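Reducing end xylose-releasing exo-oligoxylanase (Paenibacillus barengoltzii G22, PDB 5YXT) probably hydrolyses short xylo-oligosaccharides one unit at a time, releasing xylose from their reducing ends, as a glycoside hydrolase of family 8. Local coordinates at residues G11-L16 with Y373-P378; A18-G23 with A339-F344; R29-T34 with V79-Q84; D85-I90 with H141-R146. All coordinates share one frame; numbering follows the deposited sequence.

Contact 1: G11-L16 with Y373-P378; sequences GTYRNL and YRIWMP
One face of the Tyr13 ring is taken by the side chain of Arg374: its CG stands 3.7 Å from the ring centroid, almost on the ring normal, a CH-pi contact over the middle of the face. In return Tyr13 CG lies over one face of the Arg374 guanidinium, offset toward the rim, and Arg374 CB sits over a face of the Trp376 ring. With the arginine chain extended from CG to NE, CD runs out over the CD1 side of the tyrosine, and the guanidinium follows with its plane turned 31° from the ring. Farther along this arginine, NE gives a hydrogen bond to Gly371 O, which should hold the chain flat against the tyrosine. Tyr13 CG lies anti to the carbonyl carbon (chi1 -64°), and the ring reaches across so that its hydroxyl meets the backbone of Ile375. Ile375 N donates to Tyr13 OH at 2.7 Å with an N-H...O angle of 158°. A water lies 2.5 Å from Tyr13 OH and donates to Ile375 O, bridging the two. A leucine in place of Tyr13 would probably leave Ile375 N without its acceptor and cost the arginine chain its flat partner. The contact fastens the loop between helices 7-10 and 16-20 to the one after helix 355-369, joining the chain ends of what is probably the (alpha/alpha)6 barrel of family 8.

Contact 2: A18-G23 with A339-F344; sequences AEYGYG and ACVDLF
Tyr20, in the last turn of helix 16-20, sets CD2 and CE2 of its ring against the side chain of Val341 on helix 335-345, the closest pair being Tyr20 CE2 and Val341 CG2 at 3.6 Å; ring and valine cross at about a right angle. Gly21 then takes positive phi (108°) and closes the helix in a Schellman motif, with Gly21 N bonded to Ala18 O. Past that turn Tyr22, too, points to helix 335-345, beside Tyr20. Tyr22 OH donates to Asp342 OD1 at 2.5 Å, a short bond that uses the anti lone pair of OD1; ring and carboxylate planes are 24° apart, nearly coplanar, with OD1 at the ring edge. Asp342 CG, trans to the amide nitrogen (chi1 -164°), brings OD1 round to the tyrosine, while OD2 accepts from His4 of a second subunit. A phenylalanine at Tyr22 would probably strip OD1 of this donor and leave the carboxylate freer to turn. Tyr22 CE1 also rests 4.2 Å from Val341 CG1.

Contact 3: R29-T34 with V79-Q84; sequences RRLDET and VQYDRQ
Tyr81, Leu31 and Asp32 make this contact between them, and Tyr81 gives up most of the area. Its first torsion swings CG away from the main-chain nitrogen (chi1 -157°), which sends the ring out from the end of helix 68-80 to the flank of helix 24-40. There Leu31 CG lies 3.8 Å from Tyr81 CE1, with Leu31 CD2 a little farther from the same carbon, and the two side chains lie alongside each other, pointing opposite ways. Asp32 sits one residue on along the helix, its carboxylate at the hydroxyl end of the ring. The modelled gap between Asp32 OD1 and Tyr81 OH is too short to be real, so the bonding of this pair is doubtful. Within the same segment, Arg83 turns a face of its guanidinium to the CE2 edge of the Tyr81 ring, CE2 standing 3.3 Å above the plane of that group.

Both residues also meet Trp35, which stacks on the Tyr81 ring and makes a cation-pi contact with Arg83. Helix 355-369 packs on the Leu31 side through Leu363. Tyr81 thus lies where helix 68-80 gives way to the turn before helix 84-98, and it spans from there to helix 24-40.

Contact 4: D85-I90 with H141-R146; sequences DVFDRI and HRWGDR
The aromatic part is a T-shaped pair between Phe87 and Trp143. The six-membered ring of Trp143 points its edge at the face of Phe87, the centroids 5.3 Å apart and the planes at 79°. Trp143 CZ3 does the touching, 3.6 Å from Phe87 CG and offset toward the rim, while Trp143 CH2 leans on Phe87 CB. A fully extended first torsion (chi1 -173°) turns the Phe87 ring face to the tryptophan. The indole N-H points elsewhere: Trp143 NE1 bonds to Asp82 OD1, which should fix the rotation of the indole.

The ionic part is a salt bridge from Asp88 to Arg146. Both terminal nitrogens of the guanidinium converge on one oxygen, Asp88 OD2, so there is no two-oxygen, side-by-side pairing. Arg146 NH1 stands 2.8 Å from Asp88 OD2 in a weak bond, bent to 127°; the approach of Arg146 NH2 to the same oxygen is very short, and the place of that nitrogen is less sure. Asp88 OD1 is bonded to Tyr152 OH.

The ring pair therefore joins helices 84-98 and 126-143, and the salt bridge ties Asp88 to the loop that follows helix 126-143, where the exposed Arg146 probably offsets its negative charge.

In the fold
Contact 1 brings the chain ends together, and the other three are nested inside the loop it closes. It is linked to contacts 3 and 4: Gln80 of contact 3 probably bonds Arg374 O and Trp376 NE1, each at 2.9 Å from its nearest amide atom, NE2 and OE1 respectively, and His141 ND1 of contact 4 reaches Trp376 O at 2.8 Å. Contacts 3 and 4 follow in series, centres about 15 Å apart, linked by Val79 O and Arg142 NH1 at 2.8 Å. Contact 2 touches contact 1, Glu19 OE1 lying 3.2 Å from Arg14 CD, but its centre is about 32 Å from that of contact 4; it also meets a second subunit. None of the four contains a bound ligand.

Contact 1: G11-L16 with Y373-P378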
loop_
_atom_site.group_PDB
_atom_site.type_symbol
_atom_site.label_atom_id
_atom_site.label_comp_id
_atom_site.label_asym_id
_atom_site.label_seq_id
_atom_site.Cartn_x
_atom_site.Cartn_y
_atom_site.Cartn_z
ATOM N N GLY C 11 21.170 -19.094 14.619
ATOM C CA GLY C 11 21.455 -18.541 15.924
ATOM C C GLY C 11 21.449 -17.031 15.981
ATOM O O GLY C 11 21.898 -16.465 16.978
ATOM N N THR C 12 20.971 -16.357 14.943
ATOM C CA THR C 12 20.926 -14.905 14.916
ATOM C C THR C 12 19.493 -14.439 14.733
ATOM O O THR C 12 18.697 -15.079 14.037
ATOM C CB THR C 12 21.807 -14.324 13.795
ATOM O OG1 THR C 12 21.249 -14.660 12.518
ATOM C CG2 THR C 12 23.235 -14.875 13.901
ATOM N N TYR C 13 19.181 -13.310 15.358
ATOM C CA TYR C 13 17.815 -12.830 15.479
ATOM C C TYR C 13 17.702 -11.415 14.948
ATOM O O TYR C 13 18.583 -10.580 15.168
ATOM C CB TYR C 13 17.356 -12.895 16.938
ATOM C CG TYR C 13 17.322 -14.314 17.436
ATOM C CD1 TYR C 13 18.486 -14.959 17.859
ATOM C CD2 TYR C 13 16.138 -15.026 17.442
ATOM C CE1 TYR C 13 18.457 -16.270 18.288
ATOM C CE2 TYR C 13 16.096 -16.318 17.878
ATOM C CZ TYR C 13 17.250 -16.941 18.296
ATOM O OH TYR C 13 17.171 -18.244 18.720
ATOM N N ARG C 14 16.602 -11.160 14.251
ATOM C CA ARG C 14 16.286 -9.829 13.759
ATOM C C ARG C 14 15.844 -8.936 14.914
ATOM O O ARG C 14 15.011 -9.334 15.731
ATOM C CB ARG C 14 15.185 -9.952 12.704
ATOM C CG ARG C 14 14.823 -8.717 11.909
ATOM C CD ARG C 14 14.288 -9.096 10.497
ATOM N NE ARG C 14 13.033 -9.849 10.525
ATOM C CZ ARG C 14 12.958 -11.173 10.522
ATOM N NH1 ARG C 14 14.071 -11.879 10.489
ATOM N NH2 ARG C 14 11.776 -11.801 10.551
ATOM N N ASN C 15 16.418 -7.740 15.003
ATOM C CA ASN C 15 15.902 -6.692 15.888
ATOM C C ASN C 15 15.043 -5.808 14.996
ATOM O O ASN C 15 15.518 -4.824 14.427
ATOM C CB ASN C 15 17.019 -5.903 16.568
ATOM C CG ASN C 15 16.488 -4.825 17.511
ATOM O OD1 ASN C 15 15.339 -4.383 17.395
ATOM N ND2 ASN C 15 17.331 -4.388 18.446
ATOM N N LEU C 16 13.766 -6.181 14.873
ATOM C CA LEU C 16 12.890 -5.539 13.900
ATOM C C LEU C 16 12.714 -4.054 14.201
ATOM O O LEU C 16 12.678 -3.235 13.280
ATOM C CB LEU C 16 11.533 -6.245 13.866
ATOM C CG LEU C 16 10.708 -5.907 12.619
ATOM C CD1 LEU C 16 11.524 -6.174 11.376
ATOM C CD2 LEU C 16 9.365 -6.655 12.556
ATOM N N TYR C 373 13.381 -12.708 21.853
ATOM C CA TYR C 373 12.566 -13.903 22.064
ATOM C C TYR C 373 13.276 -15.005 21.273
ATOM O O TYR C 373 13.031 -15.188 20.077
ATOM C CB TYR C 373 11.127 -13.655 21.595
ATOM C CG TYR C 373 10.067 -14.595 22.136
ATOM C CD1 TYR C 373 10.396 -15.836 22.657
ATOM C CD2 TYR C 373 8.727 -14.226 22.121
ATOM C CE1 TYR C 373 9.416 -16.691 23.134
ATOM C CE2 TYR C 373 7.740 -15.063 22.605
ATOM C CZ TYR C 373 8.086 -16.300 23.100
ATOM O OH TYR C 373 7.089 -17.135 23.572
ATOM N N ARG C 374 14.172 -15.723 21.945
ATOM C CA ARG C 374 15.160 -16.569 21.292
ATOM C C ARG C 374 15.012 -18.038 21.653
ATOM O O ARG C 374 14.378 -18.406 22.646
ATOM C CB ARG C 374 16.575 -16.133 21.659
ATOM C CG ARG C 374 16.809 -14.677 21.380
ATOM C CD ARG C 374 18.263 -14.335 21.508
ATOM N NE ARG C 374 18.493 -12.938 21.188
ATOM C CZ ARG C 374 19.634 -12.477 20.694
ATOM N NH1 ARG C 374 20.643 -13.314 20.463
ATOM N NH2 ARG C 374 19.759 -11.183 20.430
ATOM N N ILE C 375 15.640 -18.869 20.818
ATOM C CA ILE C 375 15.785 -20.296 21.066
ATOM C C ILE C 375 17.076 -20.481 21.849
ATOM O O ILE C 375 18.169 -20.204 21.345
ATOM C CB ILE C 375 15.815 -21.104 19.764
ATOM C CG1 ILE C 375 14.501 -20.926 18.998
ATOM C CG2 ILE C 375 16.078 -22.567 20.066
ATOM C CD1 ILE C 375 14.569 -21.359 17.530
ATOM N N TRP C 376 16.947 -20.931 23.086
ATOM C CA TRP C 376 18.096 -21.104 23.961
ATOM C C TRP C 376 18.590 -22.534 23.799
ATOM O O TRP C 376 17.902 -23.484 24.185
ATOM C CB TRP C 376 17.712 -20.760 25.394
ATOM C CG TRP C 376 17.443 -19.322 25.459
ATOM C CD1 TRP C 376 16.221 -18.712 25.509
ATOM C CD2 TRP C 376 18.412 -18.279 25.367
ATOM N NE1 TRP C 376 16.378 -17.344 25.497
ATOM C CE2 TRP C 376 17.716 -17.054 25.416
ATOM C CE3 TRP C 376 19.809 -18.258 25.284
ATOM C CZ2 TRP C 376 18.372 -15.816 25.364
ATOM C CZ3 TRP C 376 20.454 -17.037 25.233
ATOM C CH2 TRP C 376 19.736 -15.830 25.281
ATOM N N MET C 377 19.818 -22.682 23.184
ATOM C CA MET C 377 20.326 -23.981 22.776
ATOM C C MET C 377 21.085 -24.653 23.918
ATOM O O MET C 377 21.630 -23.974 24.795
ATOM C CB MET C 377 21.249 -23.829 21.567
ATOM C CG MET C 377 20.560 -23.290 20.330
ATOM S SD MET C 377 19.380 -24.483 19.676
ATOM C CE MET C 377 20.494 -25.743 19.018
ATOM N N PRO C 378 21.138 -25.985 23.915
ATOM C CA PRO C 378 21.905 -26.692 24.951
ATOM C C PRO C 378 23.373 -26.285 24.921
ATOM O O PRO C 378 23.934 -25.993 23.864
ATOM C CB PRO C 378 21.726 -28.173 24.592
ATOM C CG PRO C 378 20.568 -28.234 23.662
ATOM C CD PRO C 378 20.489 -26.906 22.963
HETATM O O HOH W 1 19.179 -19.717 18.710
#

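Contact 2: A18-G23 with A339-F344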
loop_
_atom_site.group_PDB
_atom_site.type_symbol
_atom_site.label_atom_id
_atom_site.label_comp_id
_atom_site.label_asym_id
_atom_site.label_seq_id
_atom_site.Cartn_x
_atom_site.Cartn_y
_atom_site.Cartn_z
ATOM N N ALA C 18 14.850 -1.980 15.522
ATOM C CA ALA C 18 16.032 -1.268 15.046
ATOM C C ALA C 18 16.062 -1.221 13.528
ATOM O O ALA C 18 16.417 -0.193 12.943
ATOM C CB ALA C 18 17.297 -1.925 15.592
ATOM N N GLU C 19 15.706 -2.332 12.875
ATOM C CA GLU C 19 15.572 -2.337 11.424
ATOM C C GLU C 19 14.661 -1.220 10.965
ATOM O O GLU C 19 14.965 -0.511 9.998
ATOM C CB GLU C 19 15.016 -3.680 10.961
ATOM C CG GLU C 19 15.912 -4.872 11.194
ATOM C CD GLU C 19 15.673 -5.955 10.156
ATOM O OE1 GLU C 19 14.540 -6.028 9.636
ATOM O OE2 GLU C 19 16.610 -6.735 9.870
ATOM N N TYR C 20 13.544 -1.052 11.663
ATOM C CA TYR C 20 12.504 -0.106 11.311
ATOM C C TYR C 20 12.871 1.335 11.643
ATOM O O TYR C 20 12.140 2.242 11.238
ATOM C CB TYR C 20 11.209 -0.484 12.035
ATOM C CG TYR C 20 10.399 -1.580 11.367
ATOM C CD1 TYR C 20 10.956 -2.394 10.377
ATOM C CD2 TYR C 20 9.076 -1.810 11.740
ATOM C CE1 TYR C 20 10.203 -3.396 9.767
ATOM C CE2 TYR C 20 8.318 -2.809 11.138
ATOM C CZ TYR C 20 8.879 -3.593 10.162
ATOM O OH TYR C 20 8.103 -4.572 9.587
ATOM N N GLY C 21 13.962 1.571 12.373
ATOM C CA GLY C 21 14.453 2.919 12.593
ATOM C C GLY C 21 14.247 3.467 13.986
ATOM O O GLY C 21 14.544 4.647 14.216
ATOM N N TYR C 22 13.727 2.671 14.919
ATOM C CA TYR C 22 13.715 3.082 16.311
ATOM C C TYR C 22 15.131 2.926 16.869
ATOM O O TYR C 22 15.912 2.085 16.414
ATOM C CB TYR C 22 12.663 2.269 17.098
ATOM C CG TYR C 22 11.283 2.365 16.459
ATOM C CD1 TYR C 22 10.896 1.470 15.461
ATOM C CD2 TYR C 22 10.384 3.376 16.824
ATOM C CE1 TYR C 22 9.658 1.563 14.850
ATOM C CE2 TYR C 22 9.137 3.485 16.216
ATOM C CZ TYR C 22 8.778 2.577 15.232
ATOM O OH TYR C 22 7.556 2.659 14.613
ATOM N N GLY C 23 15.495 3.790 17.810
ATOM C CA GLY C 23 16.869 3.794 18.286
ATOM C C GLY C 23 17.167 2.572 19.134
ATOM O O GLY C 23 16.349 2.142 19.946
ATOM N N ALA C 339 3.356 0.083 10.024
ATOM C CA ALA C 339 2.320 0.812 10.746
ATOM C C ALA C 339 1.863 0.048 11.989
ATOM O O ALA C 339 1.681 0.648 13.057
ATOM C CB ALA C 339 1.142 1.104 9.820
ATOM N N CYS C 340 1.675 -1.271 11.873
ATOM C CA CYS C 340 1.312 -2.069 13.046
ATOM C C CYS C 340 2.353 -1.930 14.149
ATOM O O CYS C 340 2.010 -1.843 15.334
ATOM C CB CYS C 340 1.140 -3.540 12.659
ATOM S SG CYS C 340 -0.420 -3.898 11.763
ATOM N N VAL C 341 3.629 -1.874 13.775
ATOM C CA VAL C 341 4.687 -1.769 14.771
ATOM C C VAL C 341 4.714 -0.371 15.378
ATOM O O VAL C 341 4.926 -0.220 16.585
ATOM C CB VAL C 341 6.040 -2.161 14.145
ATOM C CG1 VAL C 341 7.191 -1.852 15.084
ATOM C CG2 VAL C 341 6.041 -3.633 13.808
ATOM N N ASP C 342 4.487 0.673 14.560
ATOM C CA ASP C 342 4.489 2.039 15.092
ATOM C C ASP C 342 3.331 2.274 16.052
ATOM O O ASP C 342 3.486 2.982 17.057
ATOM C CB ASP C 342 4.428 3.083 13.980
ATOM C CG ASP C 342 4.828 4.459 14.479
ATOM O OD1 ASP C 342 5.997 4.594 14.914
ATOM O OD2 ASP C 342 3.982 5.389 14.479
ATOM N N LEU C 343 2.156 1.732 15.746
ATOM C CA LEU C 343 1.063 1.817 16.706
ATOM C C LEU C 343 1.462 1.176 18.031
ATOM O O LEU C 343 1.305 1.775 19.098
ATOM C CB LEU C 343 -0.192 1.159 16.135
ATOM C CG LEU C 343 -1.429 1.092 17.028
ATOM C CD1 LEU C 343 -2.006 2.467 17.289
ATOM C CD2 LEU C 343 -2.470 0.190 16.346
ATOM N N PHE C 344 2.026 -0.029 17.974
ATOM C CA PHE C 344 2.445 -0.700 19.202
ATOM C C PHE C 344 3.517 0.096 19.935
ATOM O O PHE C 344 3.475 0.225 21.166
ATOM C CB PHE C 344 2.953 -2.104 18.875
ATOM C CG PHE C 344 3.647 -2.770 20.024
ATOM C CD1 PHE C 344 2.932 -3.149 21.156
ATOM C CD2 PHE C 344 5.015 -3.010 19.977
ATOM C CE1 PHE C 344 3.583 -3.770 22.239
ATOM C CE2 PHE C 344 5.674 -3.629 21.051
ATOM C CZ PHE C 344 4.959 -4.000 22.178
#

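Contact 3: R29-T34 with V79-Q84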
loop_
_atom_site.group_PDB
_atom_site.type_symbol
_atom_site.label_atom_id
_atom_site.label_comp_id
_atom_site.label_asym_id
_atom_site.label_seq_id
_atom_site.Cartn_x
_atom_site.Cartn_y
_atom_site.Cartn_z
ATOM N N ARG C 29 15.691 0.614 26.503
ATOM C CA ARG C 29 15.044 1.265 27.639
ATOM C C ARG C 29 13.567 0.902 27.711
ATOM O O ARG C 29 13.031 0.688 28.798
ATOM C CB ARG C 29 15.218 2.783 27.555
ATOM N N ARG C 30 12.894 0.818 26.563
ATOM C CA ARG C 30 11.490 0.415 26.558
ATOM C C ARG C 30 11.315 -0.991 27.120
ATOM O O ARG C 30 10.410 -1.240 27.927
ATOM C CB ARG C 30 10.928 0.498 25.143
ATOM C CG ARG C 30 9.414 0.357 25.071
ATOM C CD ARG C 30 8.692 1.477 25.815
ATOM N NE ARG C 30 8.671 2.704 25.030
ATOM C CZ ARG C 30 7.928 2.891 23.945
ATOM N NH1 ARG C 30 7.126 1.926 23.516
ATOM N NH2 ARG C 30 7.989 4.046 23.289
ATOM N N LEU C 31 12.170 -1.926 26.699
ATOM C CA LEU C 31 12.094 -3.286 27.221
ATOM C C LEU C 31 12.315 -3.311 28.732
ATOM O O LEU C 31 11.548 -3.935 29.477
ATOM C CB LEU C 31 13.113 -4.176 26.509
ATOM C CG LEU C 31 13.118 -5.653 26.917
ATOM C CD1 LEU C 31 11.711 -6.246 26.846
ATOM C CD2 LEU C 31 14.071 -6.443 26.039
ATOM N N ASP C 32 13.366 -2.639 29.205
ATOM C CA ASP C 32 13.652 -2.658 30.637
ATOM C C ASP C 32 12.571 -1.935 31.434
ATOM O O ASP C 32 12.196 -2.392 32.516
ATOM C CB ASP C 32 15.026 -2.054 30.911
ATOM C CG ASP C 32 16.138 -2.844 30.255
ATOM O OD1 ASP C 32 15.970 -4.076 30.136
ATOM O OD2 ASP C 32 17.164 -2.244 29.846
ATOM N N GLU C 33 12.056 -0.809 30.923
ATOM C CA GLU C 33 10.969 -0.127 31.629
ATOM C C GLU C 33 9.712 -0.993 31.666
ATOM O O GLU C 33 8.976 -0.995 32.660
ATOM C CB GLU C 33 10.659 1.221 30.973
ATOM C CG GLU C 33 11.665 2.323 31.264
ATOM C CD GLU C 33 11.507 3.515 30.327
ATOM O OE1 GLU C 33 10.782 3.382 29.314
ATOM O OE2 GLU C 33 12.102 4.586 30.606
ATOM N N THR C 34 9.453 -1.739 30.589
ATOM C CA THR C 34 8.298 -2.627 30.562
ATOM C C THR C 34 8.452 -3.765 31.559
ATOM O O THR C 34 7.514 -4.084 32.299
ATOM C CB THR C 34 8.098 -3.184 29.158
ATOM O OG1 THR C 34 7.901 -2.099 28.251
ATOM C CG2 THR C 34 6.885 -4.106 29.126
ATOM N N VAL C 79 12.713 -16.487 31.558
ATOM C CA VAL C 79 13.886 -17.122 30.972
ATOM C C VAL C 79 14.384 -16.333 29.761
ATOM O O VAL C 79 15.593 -16.270 29.516
ATOM C CB VAL C 79 13.598 -18.602 30.638
ATOM C CG1 VAL C 79 12.475 -18.739 29.626
ATOM C CG2 VAL C 79 14.890 -19.339 30.168
ATOM N N GLN C 80 13.494 -15.685 29.006
ATOM C CA GLN C 80 13.969 -14.851 27.904
ATOM C C GLN C 80 14.714 -13.623 28.421
ATOM O O GLN C 80 15.716 -13.203 27.837
ATOM C CB GLN C 80 12.796 -14.435 27.015
ATOM C CG GLN C 80 12.170 -15.584 26.227
ATOM C CD GLN C 80 13.134 -16.233 25.259
ATOM O OE1 GLN C 80 14.117 -15.635 24.860
ATOM N NE2 GLN C 80 12.852 -17.476 24.883
ATOM N N TYR C 81 14.240 -13.044 29.514
ATOM C CA TYR C 81 14.831 -11.850 30.103
ATOM C C TYR C 81 15.935 -12.155 31.118
ATOM O O TYR C 81 16.505 -11.218 31.684
ATOM C CB TYR C 81 13.733 -11.000 30.759
ATOM C CG TYR C 81 14.106 -9.540 30.908
ATOM C CD1 TYR C 81 14.217 -8.712 29.804
ATOM C CD2 TYR C 81 14.353 -9.000 32.156
ATOM C CE1 TYR C 81 14.566 -7.379 29.947
ATOM C CE2 TYR C 81 14.694 -7.676 32.311
ATOM C CZ TYR C 81 14.799 -6.871 31.208
ATOM O OH TYR C 81 15.144 -5.554 31.381
ATOM N N ASP C 82 16.239 -13.433 31.369
ATOM C CA ASP C 82 17.373 -13.849 32.208
ATOM C C ASP C 82 17.178 -13.445 33.672
ATOM O O ASP C 82 18.039 -12.804 34.280
ATOM C CB ASP C 82 18.697 -13.297 31.674
ATOM C CG ASP C 82 19.889 -14.089 32.145
ATOM O OD1 ASP C 82 19.692 -15.114 32.829
ATOM O OD2 ASP C 82 21.031 -13.678 31.840
ATOM N N ARG C 83 16.036 -13.823 34.246
ATOM C CA ARG C 83 15.812 -13.658 35.684
ATOM C C ARG C 83 15.357 -14.988 36.265
ATOM O O ARG C 83 14.161 -15.296 36.338
ATOM C CB ARG C 83 14.831 -12.538 35.972
ATOM C CG ARG C 83 15.555 -11.190 36.059
ATOM C CD ARG C 83 14.810 -10.138 35.290
ATOM N NE ARG C 83 15.215 -8.744 35.544
ATOM C CZ ARG C 83 16.350 -8.171 35.128
ATOM N NH1 ARG C 83 17.234 -8.851 34.395
ATOM N NH2 ARG C 83 16.582 -6.891 35.424
ATOM N N GLN C 84 16.343 -15.774 36.702
ATOM C CA GLN C 84 16.071 -17.096 37.247
ATOM C C GLN C 84 15.300 -17.018 38.553
ATOM O O GLN C 84 14.500 -17.911 38.848
ATOM C CB GLN C 84 17.383 -17.855 37.452
ATOM C CG GLN C 84 17.177 -19.320 37.780
ATOM C CD GLN C 84 18.482 -20.092 37.791
ATOM O OE1 GLN C 84 18.497 -21.325 37.814
ATOM N NE2 GLN C 84 19.585 -19.370 37.772
#

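Contact 4: D85-I90 with H141-R146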
loop_
_atom_site.group_PDB
_atom_site.type_symbol
_atom_site.label_atom_id
_atom_site.label_comp_id
_atom_site.label_asym_id
_atom_site.label_seq_id
_atom_site.Cartn_x
_atom_site.Cartn_y
_atom_site.Cartn_z
ATOM N N ASP C 85 15.530 -15.967 39.350
ATOM C CA ASP C 85 14.817 -15.845 40.614
ATOM C C ASP C 85 13.310 -15.762 40.392
ATOM O O ASP C 85 12.540 -16.447 41.072
ATOM C CB ASP C 85 15.334 -14.633 41.401
ATOM C CG ASP C 85 15.288 -13.330 40.605
ATOM O OD1 ASP C 85 15.511 -13.342 39.363
ATOM O OD2 ASP C 85 15.030 -12.278 41.241
ATOM N N VAL C 86 12.864 -14.938 39.439
ATOM C CA VAL C 86 11.433 -14.869 39.136
ATOM C C VAL C 86 10.947 -16.198 38.566
ATOM O O VAL C 86 9.909 -16.725 38.977
ATOM C CB VAL C 86 11.136 -13.708 38.172
ATOM C CG1 VAL C 86 9.706 -13.819 37.634
ATOM C CG2 VAL C 86 11.351 -12.374 38.861
ATOM N N PHE C 87 11.701 -16.762 37.625
ATOM C CA PHE C 87 11.364 -18.065 37.060
ATOM C C PHE C 87 11.136 -19.105 38.148
ATOM O O PHE C 87 10.110 -19.793 38.153
ATOM C CB PHE C 87 12.476 -18.513 36.107
ATOM C CG PHE C 87 12.148 -19.771 35.340
ATOM C CD1 PHE C 87 12.234 -21.007 35.946
ATOM C CD2 PHE C 87 11.736 -19.703 34.006
ATOM C CE1 PHE C 87 11.917 -22.174 35.246
ATOM C CE2 PHE C 87 11.434 -20.859 33.303
ATOM C CZ PHE C 87 11.521 -22.096 33.925
ATOM N N ASP C 88 12.079 -19.224 39.095
ATOM C CA ASP C 88 11.972 -20.282 40.093
ATOM C C ASP C 88 10.817 -20.039 41.056
ATOM O O ASP C 88 10.149 -20.989 41.479
ATOM C CB ASP C 88 13.288 -20.419 40.860
ATOM C CG ASP C 88 14.357 -21.147 40.062
ATOM O OD1 ASP C 88 14.035 -21.684 38.979
ATOM O OD2 ASP C 88 15.524 -21.199 40.517
ATOM N N ARG C 89 10.548 -18.779 41.391
ATOM C CA ARG C 89 9.415 -18.472 42.252
ATOM C C ARG C 89 8.104 -18.901 41.606
ATOM O O ARG C 89 7.255 -19.529 42.252
ATOM C CB ARG C 89 9.409 -16.977 42.578
ATOM C CG ARG C 89 10.412 -16.566 43.668
ATOM C CD ARG C 89 10.544 -15.051 43.726
ATOM N NE ARG C 89 11.348 -14.568 44.849
ATOM C CZ ARG C 89 10.889 -14.386 46.086
ATOM N NH1 ARG C 89 11.707 -13.930 47.034
ATOM N NH2 ARG C 89 9.623 -14.676 46.386
ATOM N N ILE C 90 7.919 -18.572 40.323
ATOM C CA ILE C 90 6.691 -18.959 39.623
ATOM C C ILE C 90 6.587 -20.477 39.538
ATOM O O ILE C 90 5.550 -21.072 39.860
ATOM C CB ILE C 90 6.642 -18.317 38.223
ATOM C CG1 ILE C 90 6.685 -16.779 38.317
ATOM C CG2 ILE C 90 5.395 -18.782 37.468
ATOM C CD1 ILE C 90 6.668 -16.056 36.935
ATOM N N HIS C 141 18.701 -25.038 29.577
ATOM C CA HIS C 141 19.806 -24.706 28.679
ATOM C C HIS C 141 20.527 -23.428 29.087
ATOM O O HIS C 141 21.764 -23.362 29.003
ATOM C CB HIS C 141 19.296 -24.588 27.244
ATOM C CG HIS C 141 18.708 -25.859 26.717
ATOM N ND1 HIS C 141 17.944 -25.907 25.572
ATOM C CD2 HIS C 141 18.770 -27.129 27.187
ATOM C CE1 HIS C 141 17.562 -27.154 25.359
ATOM N NE2 HIS C 141 18.048 -27.913 26.325
ATOM N N ARG C 142 19.785 -22.397 29.515
ATOM C CA ARG C 142 20.438 -21.140 29.885
ATOM C C ARG C 142 21.181 -21.266 31.210
ATOM O O ARG C 142 22.263 -20.698 31.375
ATOM C CB ARG C 142 19.435 -19.987 30.015
ATOM C CG ARG C 142 18.584 -19.653 28.809
ATOM C CD ARG C 142 18.168 -18.157 28.854
ATOM N NE ARG C 142 19.318 -17.244 28.847
ATOM C CZ ARG C 142 19.222 -15.920 28.734
ATOM N NH1 ARG C 142 18.033 -15.339 28.652
ATOM N NH2 ARG C 142 20.308 -15.166 28.710
ATOM N N TRP C 143 20.590 -21.959 32.187
ATOM C CA TRP C 143 21.066 -21.905 33.562
ATOM C C TRP C 143 21.524 -23.234 34.113
ATOM O O TRP C 143 22.298 -23.237 35.075
ATOM C CB TRP C 143 19.969 -21.369 34.491
ATOM C CG TRP C 143 19.380 -20.073 34.082
ATOM C CD1 TRP C 143 20.043 -18.978 33.608
ATOM C CD2 TRP C 143 17.997 -19.712 34.142
ATOM N NE1 TRP C 143 19.154 -17.964 33.349
ATOM C CE2 TRP C 143 17.891 -18.387 33.673
ATOM C CE3 TRP C 143 16.833 -20.388 34.529
ATOM C CZ2 TRP C 143 16.671 -17.719 33.590
ATOM C CZ3 TRP C 143 15.623 -19.726 34.445
ATOM C CH2 TRP C 143 15.554 -18.403 33.982
ATOM N N GLY C 144 21.041 -24.350 33.571
ATOM C CA GLY C 144 21.389 -25.655 34.081
ATOM C C GLY C 144 20.381 -26.170 35.084
ATOM O O GLY C 144 19.857 -25.406 35.905
ATOM N N ASP C 145 20.096 -27.469 35.017
ATOM C CA ASP C 145 19.218 -28.092 35.992
ATOM C C ASP C 145 19.773 -27.890 37.395
ATOM O O ASP C 145 20.988 -27.868 37.605
ATOM C CB ASP C 145 19.076 -29.589 35.700
ATOM C CG ASP C 145 18.024 -29.882 34.653
ATOM O OD1 ASP C 145 17.751 -28.986 33.832
ATOM O OD2 ASP C 145 17.471 -31.007 34.658
ATOM N N ARG C 146 18.868 -27.713 38.350
ATOM C CA ARG C 146 19.209 -27.768 39.762
ATOM C C ARG C 146 18.458 -28.947 40.361
ATOM O O ARG C 146 17.985 -29.812 39.620
ATOM C CB ARG C 146 18.843 -26.456 40.447
ATOM C CG ARG C 146 19.826 -25.979 41.484
ATOM C CD ARG C 146 19.334 -24.656 42.014
ATOM N NE ARG C 146 18.833 -23.873 40.897
ATOM C CZ ARG C 146 17.742 -23.126 40.927
ATOM N NH1 ARG C 146 17.013 -23.030 42.030
ATOM N NH2 ARG C 146 17.388 -22.462 39.838
#